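Local coordinates for protein-tyrosine-phosphatase (Shewanella sp., PDB 2Z72) that probably hydrolyses phosphotyrosine in proteins as a cold-active phosphatase with a two-zinc centre of the calcineurin-like phosphoesterase type, at residues T22-C27 with I173-N178; G10-T15 with Q121-L126; D114-G119 with K179-D184. All coordinates share one frame; numbering follows the deposited sequence.

Contact 1. Residues T22-C27 with I173-N178; sequences TAYWIC and INRPYN
Ile173 and Tyr24 carry most of this contact: CD1 of Ile173 reaches CB of Tyr24 at 3.8 Å, and its other branch, CG2, lies over one face of the tyrosine ring. CD1 packs at the root of the side chain, and CG2 covers the ring more loosely. Ile173 CG1 stands beside its own backbone N (chi1 -56°), and the chain beyond it runs out to CD1, which also approaches Ile26 CD1 at 4.3 Å. At the polar end Arg175 crosses Tyr24 at about a right angle, with no direct bond between them. Water 1 joins them instead, lying 2.9 Å from Tyr24 OH and accepting from Arg175 NH1 at 3.0 Å. The guanidinium is steadied from its own segment, where Arg175 NE donates to Ile173 O at 3.0 Å from above the carbonyl plane; NH2 adds a weak second bond to the same oxygen. The bend of the arginine at chi3 (81°) helps fold the group back to that carbonyl. Asn174, with positive phi, is the C-prime residue of a Schellman motif, so the arrangement is a helix C-terminus, that of helix 166-172, packed on the middle strand of a three-stranded antiparallel sheet.

Contact 2. Residues G10-T15 with Q121-L126; sequences GPYVIT and QVNEVL
Gly10 and Asn123 bring the backbones nearest, their CA atoms 6.0 Å apart, where strand 10-14 and helix 122-126 run at 64° to each other with axes 8.5 Å apart at closest approach. Gly10 has backbone angles at which a CB would press on the preceding carbonyl oxygen, and the peptide bond that follows it, before Pro11, is cis. Asn123, in the first turn of the helix, supplies most of the surface buried on its side. Its CG lies beside the backbone N (chi1 -71°), and the amide crosses the end of the Tyr12 side chain with its plane 87° from the ring. ND2 comes to 2.9 Å from Tyr12 OH and 3.2 Å from Tyr12 CZ, but both groups have clearer partners on one carboxylate: Asp9 accepts from Asn123 ND2 through OD2 and is hydrogen-bonded to Tyr12 OH through OD1. The other end of the amide, OD1, is bonded to Tyr181 OH. Water 3 also donates to Asn123 OD1 at 2.9 Å and to Pro11 O at 2.8 Å, tying the amide to the strand backbone. Water 2 forms a second bridge: it accepts from Gly10 N at 2.9 Å and makes a weak bond to Glu124 OE2. Pro11 O is held as well by Trp127 NE1, farther along the helix. Strand and helix are thus joined by a buried polar network, and with partners on both its nitrogen and its oxygen the Asn123 amide is probably fixed against flipping.

Contact 3. Residues D114-G119 with K179-D184; sequences DIFDRG and KLYSAD. Unlike the reference sequence in segment 179-184: Ser182 (reference Gly). With ZN (zinc ion), chain B; ZN (zinc ion), chain C.
Phe116 drives the edge of its ring into the face of Tyr181, a T-shaped stack with centroids 4.9 Å apart and planes at 84°. Phe116 CE2 sits over the centre of the tyrosine ring, 3.8 Å from Tyr181 CE2, while its CZ leans toward Tyr181 CD1. Each ring turns to the other with CG beside its own backbone N (chi1 -74° for Phe116, -60° for Tyr181), the tyrosine OH being tied to Asn123. A leucine in place of Tyr181 would probably leave the Phe116 edge without an aromatic face and Asn123 OD1 without its hydroxyl partner. Behind Phe116 its loop reaches the metal centre: Asp114 OD1 bridges the two zinc ions, 2.2 Å from the zinc of chain B and 2.3 Å from the zinc of chain C, and water 5 bridges them too. Asp78, His80 and water 4 complete the chain B site, Asn149, His207 and His286 that of chain C. Phe116 O, bonded to His80 ND1, holds this zinc ligand from the second shell. The stack lies among helices: Phe116 touches Val122 (helix 122-138), Val154 (helix 149-156) and Leu191 (helix 186-192), while Tyr181 packs on Leu126, Leu155 and Ile187 of the same three.

How the contacts relate
The first segments come in the order 10-15, 22-27, 114-119 and the second in the order 121-126, 173-178, 179-184, so every pair of contacts crosses along the chain. Contacts 1 and 2 share the N-terminal antiparallel sheet through its neighbouring strands 8-14 and 22-27, and their centres are about 9 Å apart. Contacts 1 and 3 share the loop between helices 166-172 and 186-192, where Leu180 packs against Ile173 and Arg175, with centres about 12 Å apart. Contact 2 lies about 9 Å from contact 3, centre to centre, and a probable backbone bond from Thr15 N to Asp184 O joins them. Together they link the N-terminal sheet, through loop and helix, to the zinc-bearing phosphoesterase core.

Contact 1. Residues T22-C27 with I173-N178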
loop_
_atom_site.group_PDB
_atom_site.type_symbol
_atom_site.label_atom_id
_atom_site.label_comp_id
_atom_site.label_asym_id
_atom_site.label_seq_id
_atom_site.Cartn_x
_atom_site.Cartn_y
_atom_site.Cartn_z
ATOM N N THR A 22 -18.626 -8.724 -12.668
ATOM C CA THR A 22 -19.181 -7.644 -13.425
ATOM C C THR A 22 -18.315 -6.409 -13.242
ATOM O O THR A 22 -17.848 -6.177 -12.111
ATOM C CB THR A 22 -20.595 -7.339 -12.925
ATOM O OG1 THR A 22 -21.439 -8.495 -13.053
ATOM C CG2 THR A 22 -21.241 -6.172 -13.713
ATOM N N ALA A 23 -18.073 -5.674 -14.283
ATOM C CA ALA A 23 -17.268 -4.479 -14.236
ATOM C C ALA A 23 -18.109 -3.239 -14.572
ATOM O O ALA A 23 -18.835 -3.225 -15.587
ATOM C CB ALA A 23 -16.092 -4.586 -15.193
ATOM N N TYR A 24 -17.945 -2.207 -13.754
ATOM C CA TYR A 24 -18.531 -0.909 -13.931
ATOM C C TYR A 24 -17.440 0.065 -14.397
ATOM O O TYR A 24 -16.401 0.169 -13.734
ATOM C CB TYR A 24 -19.163 -0.401 -12.657
ATOM C CG TYR A 24 -20.333 -1.198 -12.171
ATOM C CD1 TYR A 24 -20.240 -2.119 -11.143
ATOM C CD2 TYR A 24 -21.557 -1.100 -12.708
ATOM C CE1 TYR A 24 -21.335 -2.831 -10.721
ATOM C CE2 TYR A 24 -22.655 -1.836 -12.293
ATOM C CZ TYR A 24 -22.547 -2.699 -11.307
ATOM O OH TYR A 24 -23.606 -3.428 -10.889
ATOM N N TRP A 25 -17.695 0.788 -15.470
ATOM C CA TRP A 25 -16.756 1.694 -16.096
ATOM C C TRP A 25 -17.398 3.046 -16.210
ATOM O O TRP A 25 -18.567 3.157 -16.654
ATOM C CB TRP A 25 -16.376 1.242 -17.494
ATOM C CG TRP A 25 -15.954 -0.180 -17.620
ATOM C CD1 TRP A 25 -16.783 -1.266 -17.723
ATOM C CD2 TRP A 25 -14.646 -0.733 -17.666
ATOM N NE1 TRP A 25 -16.090 -2.410 -17.817
ATOM C CE2 TRP A 25 -14.753 -2.145 -17.796
ATOM C CE3 TRP A 25 -13.361 -0.177 -17.621
ATOM C CZ2 TRP A 25 -13.624 -2.970 -17.868
ATOM C CZ3 TRP A 25 -12.251 -1.010 -17.702
ATOM C CH2 TRP A 25 -12.383 -2.417 -17.825
ATOM N N ILE A 26 -16.671 4.099 -15.829
ATOM C CA ILE A 26 -17.082 5.464 -16.142
ATOM C C ILE A 26 -16.365 5.886 -17.411
ATOM O O ILE A 26 -15.146 5.965 -17.434
ATOM C CB ILE A 26 -16.750 6.447 -15.009
ATOM C CG1 ILE A 26 -17.267 5.974 -13.689
ATOM C CG2 ILE A 26 -17.302 7.828 -15.359
ATOM C CD1 ILE A 26 -18.725 5.530 -13.670
ATOM N N CYS A 27 -17.143 6.070 -18.483
ATOM C CA CYS A 27 -16.591 6.401 -19.797
ATOM C C CYS A 27 -17.252 7.689 -20.271
ATOM O O CYS A 27 -18.445 7.690 -20.584
ATOM C CB CYS A 27 -16.854 5.252 -20.766
ATOM S SG CYS A 27 -16.361 3.642 -20.187
ATOM N N ILE A 173 -22.819 4.872 -10.267
ATOM C CA ILE A 173 -22.942 3.505 -9.722
ATOM C C ILE A 173 -23.878 3.465 -8.535
ATOM O O ILE A 173 -24.251 2.396 -7.967
ATOM C CB ILE A 173 -21.551 2.920 -9.434
ATOM C CG1 ILE A 173 -20.682 2.934 -10.679
ATOM C CG2 ILE A 173 -21.571 1.507 -8.897
ATOM C CD1 ILE A 173 -19.199 2.722 -10.471
ATOM N N ASN A 174 -24.299 4.648 -8.106
ATOM C CA ASN A 174 -25.281 4.798 -7.079
ATOM C C ASN A 174 -24.963 4.092 -5.774
ATOM O O ASN A 174 -25.752 3.358 -5.186
ATOM C CB ASN A 174 -26.681 4.375 -7.640
ATOM C CG ASN A 174 -27.792 4.899 -6.788
ATOM O OD1 ASN A 174 -27.680 5.883 -6.068
ATOM N ND2 ASN A 174 -28.920 4.214 -6.910
ATOM N N ARG A 175 -23.748 4.348 -5.302
ATOM C CA ARG A 175 -23.337 3.871 -3.989
ATOM C C ARG A 175 -22.201 4.738 -3.504
ATOM O O ARG A 175 -21.457 5.296 -4.331
ATOM C CB ARG A 175 -23.025 2.427 -3.991
ATOM C CG ARG A 175 -21.869 2.102 -4.841
ATOM C CD ARG A 175 -21.961 0.605 -5.143
ATOM N NE ARG A 175 -22.893 0.296 -6.229
ATOM C CZ ARG A 175 -23.043 -0.894 -6.797
ATOM N NH1 ARG A 175 -22.313 -1.918 -6.383
ATOM N NH2 ARG A 175 -23.914 -1.050 -7.780
ATOM N N PRO A 176 -22.092 4.818 -2.190
ATOM C CA PRO A 176 -21.040 5.678 -1.634
ATOM C C PRO A 176 -19.662 5.093 -1.853
ATOM O O PRO A 176 -19.467 3.898 -2.146
ATOM C CB PRO A 176 -21.357 5.787 -0.155
ATOM C CG PRO A 176 -22.139 4.581 0.146
ATOM C CD PRO A 176 -22.926 4.244 -1.097
ATOM N N TYR A 177 -18.603 5.911 -1.759
ATOM C CA TYR A 177 -17.288 5.513 -2.189
ATOM C C TYR A 177 -16.763 4.299 -1.431
ATOM O O TYR A 177 -16.109 3.442 -2.013
ATOM C CB TYR A 177 -16.325 6.682 -2.011
ATOM C CG TYR A 177 -14.975 6.539 -2.620
ATOM C CD1 TYR A 177 -13.859 6.246 -1.807
ATOM C CD2 TYR A 177 -14.697 6.729 -3.964
ATOM C CE1 TYR A 177 -12.593 6.112 -2.354
ATOM C CE2 TYR A 177 -13.465 6.628 -4.502
ATOM C CZ TYR A 177 -12.389 6.314 -3.682
ATOM O OH TYR A 177 -11.124 6.226 -4.144
ATOM N N ASN A 178 -17.057 4.205 -0.148
ATOM C CA ASN A 178 -16.657 3.001 0.605
ATOM C C ASN A 178 -17.259 1.751 0.015
ATOM O O ASN A 178 -16.636 0.666 0.098
ATOM C CB ASN A 178 -17.010 3.195 2.069
ATOM C CG ASN A 178 -18.444 3.509 2.342
ATOM O OD1 ASN A 178 -18.895 4.566 1.845
ATOM N ND2 ASN A 178 -19.177 2.723 3.100
HETATM O O HOH W 1 -23.542 -4.069 -8.057
#

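Contact 2. Residues G10-T15 with Q121-L126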
loop_
_atom_site.group_PDB
_atom_site.type_symbol
_atom_site.label_atom_id
_atom_site.label_comp_id
_atom_site.label_asym_id
_atom_site.label_seq_id
_atom_site.Cartn_x
_atom_site.Cartn_y
_atom_site.Cartn_z
ATOM N N GLY A 10 -12.303 3.753 -13.565
ATOM C CA GLY A 10 -12.644 2.348 -13.338
ATOM C C GLY A 10 -11.609 1.397 -13.834
ATOM O O GLY A 10 -10.492 1.793 -14.193
ATOM N N PRO A 11 -11.920 0.101 -13.888
ATOM C CA PRO A 11 -13.215 -0.440 -13.540
ATOM C C PRO A 11 -13.397 -0.666 -12.049
ATOM O O PRO A 11 -12.427 -0.776 -11.287
ATOM C CB PRO A 11 -13.150 -1.793 -14.260
ATOM C CG PRO A 11 -11.710 -2.208 -14.211
ATOM C CD PRO A 11 -10.962 -0.903 -14.392
ATOM N N TYR A 12 -14.662 -0.705 -11.647
ATOM C CA TYR A 12 -15.094 -1.157 -10.337
ATOM C C TYR A 12 -15.715 -2.544 -10.564
ATOM O O TYR A 12 -16.719 -2.664 -11.246
ATOM C CB TYR A 12 -16.120 -0.193 -9.768
ATOM C CG TYR A 12 -15.566 1.200 -9.543
ATOM C CD1 TYR A 12 -15.604 2.185 -10.526
ATOM C CD2 TYR A 12 -14.943 1.543 -8.342
ATOM C CE1 TYR A 12 -15.101 3.455 -10.300
ATOM C CE2 TYR A 12 -14.445 2.778 -8.138
ATOM C CZ TYR A 12 -14.494 3.737 -9.111
ATOM O OH TYR A 12 -13.960 4.982 -8.827
ATOM N N VAL A 13 -15.070 -3.594 -10.028
ATOM C CA VAL A 13 -15.442 -4.958 -10.317
ATOM C C VAL A 13 -16.109 -5.598 -9.115
ATOM O O VAL A 13 -15.614 -5.537 -8.007
ATOM C CB VAL A 13 -14.200 -5.785 -10.763
ATOM C CG1 VAL A 13 -14.561 -7.245 -10.913
ATOM C CG2 VAL A 13 -13.586 -5.242 -12.031
ATOM N N ILE A 14 -17.287 -6.178 -9.383
ATOM C CA ILE A 14 -18.037 -6.961 -8.381
ATOM C C ILE A 14 -17.709 -8.408 -8.610
ATOM O O ILE A 14 -17.803 -8.878 -9.749
ATOM C CB ILE A 14 -19.559 -6.749 -8.675
ATOM C CG1 ILE A 14 -19.907 -5.274 -8.645
ATOM C CG2 ILE A 14 -20.379 -7.658 -7.818
ATOM C CD1 ILE A 14 -19.493 -4.523 -7.439
ATOM N N THR A 15 -17.330 -9.142 -7.579
ATOM C CA THR A 15 -16.993 -10.552 -7.665
ATOM C C THR A 15 -17.802 -11.354 -6.675
ATOM O O THR A 15 -17.546 -11.293 -5.487
ATOM C CB THR A 15 -15.485 -10.772 -7.423
ATOM O OG1 THR A 15 -14.797 -10.147 -8.519
ATOM C CG2 THR A 15 -15.154 -12.247 -7.458
ATOM N N GLN A 121 -5.724 9.309 -9.828
ATOM C CA GLN A 121 -5.484 8.073 -10.556
ATOM C C GLN A 121 -5.492 6.894 -9.615
ATOM O O GLN A 121 -4.706 5.932 -9.731
ATOM C CB GLN A 121 -4.153 8.088 -11.326
ATOM C CG GLN A 121 -3.937 9.286 -12.252
ATOM C CD GLN A 121 -2.585 9.213 -12.957
ATOM O OE1 GLN A 121 -1.562 9.439 -12.330
ATOM N NE2 GLN A 121 -2.634 8.825 -14.214
ATOM N N VAL A 122 -6.463 6.880 -8.686
ATOM C CA VAL A 122 -6.518 5.800 -7.676
ATOM C C VAL A 122 -6.711 4.462 -8.293
ATOM O O VAL A 122 -6.029 3.484 -7.933
ATOM C CB VAL A 122 -7.548 6.137 -6.601
ATOM C CG1 VAL A 122 -7.739 4.967 -5.647
ATOM C CG2 VAL A 122 -7.189 7.395 -5.822
ATOM N N ASN A 123 -7.687 4.271 -9.185
ATOM C CA ASN A 123 -7.911 2.970 -9.753
ATOM C C ASN A 123 -6.787 2.511 -10.640
ATOM O O ASN A 123 -6.533 1.286 -10.720
ATOM C CB ASN A 123 -9.265 2.898 -10.452
ATOM C CG ASN A 123 -10.391 2.916 -9.446
ATOM O OD1 ASN A 123 -10.402 2.122 -8.512
ATOM N ND2 ASN A 123 -11.364 3.835 -9.612
ATOM N N GLU A 124 -6.108 3.394 -11.331
ATOM C CA GLU A 124 -4.924 3.055 -12.096
ATOM C C GLU A 124 -3.881 2.442 -11.156
ATOM O O GLU A 124 -3.278 1.437 -11.493
ATOM C CB GLU A 124 -4.360 4.262 -12.822
ATOM C CG GLU A 124 -5.265 4.798 -13.948
ATOM C CD GLU A 124 -6.507 5.523 -13.558
ATOM O OE1 GLU A 124 -6.725 5.926 -12.402
ATOM O OE2 GLU A 124 -7.361 5.684 -14.502
ATOM N N VAL A 125 -3.635 3.070 -10.021
ATOM C CA VAL A 125 -2.694 2.513 -9.063
ATOM C C VAL A 125 -3.149 1.185 -8.562
ATOM O O VAL A 125 -2.354 0.209 -8.490
ATOM C CB VAL A 125 -2.410 3.477 -7.898
ATOM C CG1 VAL A 125 -1.406 2.812 -6.951
ATOM C CG2 VAL A 125 -1.852 4.798 -8.395
ATOM N N LEU A 126 -4.423 1.059 -8.173
ATOM C CA LEU A 126 -4.897 -0.194 -7.608
ATOM C C LEU A 126 -4.753 -1.340 -8.571
ATOM O O LEU A 126 -4.227 -2.419 -8.234
ATOM C CB LEU A 126 -6.359 -0.014 -7.151
ATOM C CG LEU A 126 -6.589 0.846 -5.903
ATOM C CD1 LEU A 126 -8.052 1.184 -5.780
ATOM C CD2 LEU A 126 -6.144 0.147 -4.620
HETATM O O HOH W 2 -9.401 4.162 -13.370
HETATM O O HOH W 3 -11.782 -0.380 -8.560
#

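Contact 3. Residues D114-G119 with K179-D184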
loop_
_atom_site.group_PDB
_atom_site.type_symbol
_atom_site.label_atom_id
_atom_site.label_comp_id
_atom_site.label_asym_id
_atom_site.label_seq_id
_atom_site.Cartn_x
_atom_site.Cartn_y
_atom_site.Cartn_z
ATOM N N ASP A 114 -1.324 3.572 1.737
ATOM C CA ASP A 114 -1.785 4.881 1.229
ATOM C C ASP A 114 -1.683 5.029 -0.258
ATOM O O ASP A 114 -1.208 6.012 -0.822
ATOM C CB ASP A 114 -1.120 6.046 1.971
ATOM C CG ASP A 114 -1.780 6.388 3.282
ATOM O OD1 ASP A 114 -1.373 7.516 3.834
ATOM O OD2 ASP A 114 -2.611 5.626 3.786
ATOM N N ILE A 115 -2.274 4.024 -0.961
ATOM C CA ILE A 115 -2.655 4.169 -2.355
ATOM C C ILE A 115 -3.794 5.155 -2.514
ATOM O O ILE A 115 -3.806 6.006 -3.397
ATOM C CB ILE A 115 -3.053 2.820 -2.972
ATOM C CG1 ILE A 115 -1.828 1.923 -3.141
ATOM C CG2 ILE A 115 -3.802 3.038 -4.282
ATOM C CD1 ILE A 115 -2.115 0.514 -3.582
ATOM N N PHE A 116 -4.811 5.022 -1.657
ATOM C CA PHE A 116 -6.007 5.868 -1.755
ATOM C C PHE A 116 -5.730 7.330 -1.373
ATOM O O PHE A 116 -4.830 7.642 -0.608
ATOM C CB PHE A 116 -7.087 5.363 -0.843
ATOM C CG PHE A 116 -7.774 4.103 -1.303
ATOM C CD1 PHE A 116 -7.367 2.847 -0.878
ATOM C CD2 PHE A 116 -8.843 4.191 -2.168
ATOM C CE1 PHE A 116 -8.025 1.730 -1.310
ATOM C CE2 PHE A 116 -9.481 3.072 -2.590
ATOM C CZ PHE A 116 -9.103 1.844 -2.161
ATOM N N ASP A 117 -6.597 8.164 -1.931
ATOM C CA ASP A 117 -6.913 9.539 -1.550
ATOM C C ASP A 117 -5.905 10.542 -2.084
ATOM O O ASP A 117 -4.779 10.231 -2.464
ATOM C CB ASP A 117 -7.078 9.635 -0.025
ATOM C CG ASP A 117 -8.325 8.968 0.500
ATOM O OD1 ASP A 117 -8.431 8.844 1.759
ATOM O OD2 ASP A 117 -9.206 8.606 -0.319
ATOM N N ARG A 118 -6.404 11.777 -2.126
ATOM C CA ARG A 118 -5.785 12.987 -2.638
ATOM C C ARG A 118 -5.703 12.990 -4.150
ATOM O O ARG A 118 -6.148 13.940 -4.809
ATOM C CB ARG A 118 -4.429 13.308 -1.989
ATOM C CG ARG A 118 -3.958 14.668 -2.491
ATOM C CD ARG A 118 -2.636 15.038 -1.790
ATOM N NE ARG A 118 -2.048 16.203 -2.468
ATOM C CZ ARG A 118 -1.110 16.982 -1.954
ATOM N NH1 ARG A 118 -0.648 16.729 -0.733
ATOM N NH2 ARG A 118 -0.658 18.012 -2.681
ATOM N N GLY A 119 -5.121 11.974 -4.755
ATOM C CA GLY A 119 -4.857 11.976 -6.183
ATOM C C GLY A 119 -6.001 11.474 -7.032
ATOM O O GLY A 119 -7.016 11.002 -6.562
ATOM N N LYS A 179 -18.440 1.823 -0.529
ATOM C CA LYS A 179 -19.109 0.645 -1.114
ATOM C C LYS A 179 -18.623 0.347 -2.506
ATOM O O LYS A 179 -18.954 -0.682 -3.114
ATOM C CB LYS A 179 -20.604 0.830 -1.012
ATOM C CG LYS A 179 -21.107 0.811 0.390
ATOM C CD LYS A 179 -20.924 -0.558 1.034
ATOM C CE LYS A 179 -21.673 -0.552 2.386
ATOM N NZ LYS A 179 -21.135 -1.640 3.251
ATOM N N LEU A 180 -17.800 1.197 -3.112
ATOM C CA LEU A 180 -17.102 0.852 -4.331
ATOM C C LEU A 180 -15.901 -0.025 -4.063
ATOM O O LEU A 180 -15.312 -0.536 -5.010
ATOM C CB LEU A 180 -16.703 2.128 -5.082
ATOM C CG LEU A 180 -17.840 3.015 -5.577
ATOM C CD1 LEU A 180 -17.302 4.266 -6.259
ATOM C CD2 LEU A 180 -18.710 2.239 -6.570
ATOM N N TYR A 181 -15.580 -0.223 -2.807
ATOM C CA TYR A 181 -14.423 -1.041 -2.361
ATOM C C TYR A 181 -14.810 -1.981 -1.239
ATOM O O TYR A 181 -13.973 -2.377 -0.421
ATOM C CB TYR A 181 -13.235 -0.130 -1.914
ATOM C CG TYR A 181 -12.799 0.748 -3.087
ATOM C CD1 TYR A 181 -12.017 0.204 -4.101
ATOM C CD2 TYR A 181 -13.193 2.050 -3.244
ATOM C CE1 TYR A 181 -11.631 0.955 -5.205
ATOM C CE2 TYR A 181 -12.841 2.808 -4.307
ATOM C CZ TYR A 181 -12.047 2.275 -5.293
ATOM O OH TYR A 181 -11.668 3.048 -6.363
ATOM N N SER A 182 -16.088 -2.343 -1.184
ATOM C CA SER A 182 -16.605 -3.240 -0.139
ATOM C C SER A 182 -16.207 -4.679 -0.388
ATOM O O SER A 182 -15.558 -5.042 -1.384
ATOM C CB SER A 182 -18.122 -3.037 -0.081
ATOM O OG SER A 182 -18.663 -3.521 -1.300
ATOM N N ALA A 183 -16.629 -5.550 0.539
ATOM C CA ALA A 183 -16.288 -6.965 0.432
ATOM C C ALA A 183 -16.901 -7.686 -0.739
ATOM O O ALA A 183 -16.529 -8.832 -1.044
ATOM C CB ALA A 183 -16.685 -7.659 1.723
ATOM N N ASP A 184 -17.857 -7.086 -1.434
ATOM C CA ASP A 184 -18.457 -7.635 -2.618
ATOM C C ASP A 184 -17.631 -7.340 -3.879
ATOM O O ASP A 184 -17.955 -7.853 -4.948
ATOM C CB ASP A 184 -19.879 -7.071 -2.876
ATOM C CG ASP A 184 -19.901 -5.568 -2.927
ATOM O OD1 ASP A 184 -20.485 -4.987 -3.859
ATOM O OD2 ASP A 184 -19.364 -4.897 -2.012
HETATM ZN ZN ZN B . -0.145 9.171 3.161
HETATM ZN ZN ZN C . -0.836 7.837 6.032
HETATM O O HOH W 4 1.169 10.802 2.848
HETATM O O HOH W 5 -0.400 9.503 5.092
#